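PDB 3Q9D: protein CPn_0803/CP_1068/CPj0803/CpB0832 from Chlamydophila pneumoniae, which is of unknown function but has been linked to the type III secretion system, possibly as a needle-tip component. Local coordinates for residues 193-196 against 197-201. Sequence-based numbering, arbitrary orientation.
Sequences VGEK and NLQEI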
# COMPACT_ATOMS: atom_id res chain seq x y z
N VAL A 193 -11.42 5.23 -34.08
CA VAL A 193 -11.57 4.04 -33.25
C VAL A 193 -12.64 4.26 -32.19
O VAL A 193 -13.59 3.48 -32.08
CB VAL A 193 -10.25 3.65 -32.56
CG1 VAL A 193 -10.44 2.41 -31.71
CG2 VAL A 193 -9.15 3.43 -33.60
N GLY A 194 -12.48 5.33 -31.42
CA GLY A 194 -13.43 5.70 -30.39
C GLY A 194 -14.85 5.80 -30.92
O GLY A 194 -15.80 5.38 -30.25
N GLU A 195 -15.01 6.33 -32.12
CA GLU A 195 -16.32 6.48 -32.74
C GLU A 195 -16.99 5.11 -32.95
O GLU A 195 -18.19 4.95 -32.72
CB GLU A 195 -16.21 7.24 -34.07
CG GLU A 195 -17.45 8.05 -34.45
CD GLU A 195 -18.45 7.24 -35.25
OE1 GLU A 195 -18.11 6.11 -35.67
OE2 GLU A 195 -19.59 7.73 -35.45
N LYS A 196 -16.19 4.14 -33.38
CA LYS A 196 -16.71 2.79 -33.66
C LYS A 196 -17.05 2.10 -32.36
O LYS A 196 -18.04 1.38 -32.28
CB LYS A 196 -15.68 1.96 -34.42
CG LYS A 196 -15.34 2.47 -35.80
CD LYS A 196 -16.36 2.02 -36.83
CE LYS A 196 -16.02 2.58 -38.20
NZ LYS A 196 -14.58 2.37 -38.54
N ASN A 197 -16.20 2.30 -31.34
CA ASN A 197 -16.47 1.78 -30.00
C ASN A 197 -17.79 2.32 -29.48
O ASN A 197 -18.57 1.59 -28.89
CB ASN A 197 -15.38 2.19 -29.01
CG ASN A 197 -14.05 1.50 -29.23
OD1 ASN A 197 -13.05 1.84 -28.59
ND2 ASN A 197 -14.01 0.53 -30.14
N LEU A 198 -18.03 3.62 -29.66
CA LEU A 198 -19.26 4.23 -29.17
C LEU A 198 -20.49 3.77 -29.95
O LEU A 198 -21.58 3.61 -29.37
CB LEU A 198 -19.16 5.75 -29.23
CG LEU A 198 -18.30 6.42 -28.16
CD1 LEU A 198 -17.87 7.81 -28.63
CD2 LEU A 198 -19.08 6.50 -26.85
N GLN A 199 -20.33 3.56 -31.25
CA GLN A 199 -21.47 3.11 -32.05
C GLN A 199 -21.91 1.73 -31.58
O GLN A 199 -23.08 1.39 -31.67
CB GLN A 199 -21.15 3.09 -33.54
CG GLN A 199 -21.08 4.48 -34.18
CD GLN A 199 -22.40 5.25 -34.13
OE1 GLN A 199 -23.47 4.66 -33.97
NE2 GLN A 199 -22.32 6.57 -34.25
N GLU A 200 -20.96 0.94 -31.07
CA GLU A 200 -21.26 -0.40 -30.55
C GLU A 200 -22.19 -0.39 -29.33
O GLU A 200 -22.95 -1.33 -29.11
CB GLU A 200 -19.97 -1.15 -30.20
CG GLU A 200 -19.52 -2.14 -31.27
CD GLU A 200 -18.13 -1.84 -31.82
OE1 GLU A 200 -17.28 -1.33 -31.04
OE2 GLU A 200 -17.89 -2.10 -33.02
N ILE A 201 -22.14 0.68 -28.54
CA ILE A 201 -22.98 0.76 -27.35
C ILE A 201 -23.97 1.91 -27.48
O ILE A 201 -24.35 2.52 -26.47
CB ILE A 201 -22.15 0.92 -26.06
CG1 ILE A 201 -21.25 2.16 -26.13
CG2 ILE A 201 -21.29 -0.30 -25.84
CD1 ILE A 201 -20.62 2.54 -24.79
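E195 and Q199, like V193 and N197, meet one turn apart (i to i+4) on the short alpha-helix 192-200, which links the longer helices 171-190 and 202-217. Four backbone hydrogen bonds hold the turns together. N197 N donates to V193 O at 3.0 Å, almost straight. L198 N reaches G194 O at 2.9 Å, and Q199 N bonds E195 O. E200 N to K196 O is longer, at 3.2 Å. I201 follows as the N-cap residue of helix 202-217.

One side-chain hydrogen bond spans a turn, from Q199 NE2 to E195 OE2 at 3.2 Å. The amide comes from above the carboxylate, 48° out of its plane. The two flat groups are turned 40° against each other. E195 sends CG anti to the backbone N (chi1 -151°) and then bends at chi2, which carries the carboxylate along the helix to the amide. Q199 NE2 also has a weak bond to L219 O of a second subunit. The N197 amide has its main partners on that subunit: OD1 accepts from C151 N and ND2 donates to E149 O. The E200 side chain bends at chi2 and turns back along the helix. This puts two acceptors, E200 OE1 and K196 O, 3.1 Å apart, a close pair that is not a hydrogen bond and is probably unfavourable.

V193 and N197 lie side by side and point the same way, with V193 CG1 4.1 Å from N197 OD1. V171 of the second subunit packs on N197, L198 and I201, so this helix forms part of a subunit interface. L198 also touches Q189 of helix 171-190. The L198 side chain packs against G194 O, with L198 CG 3.4 Å away.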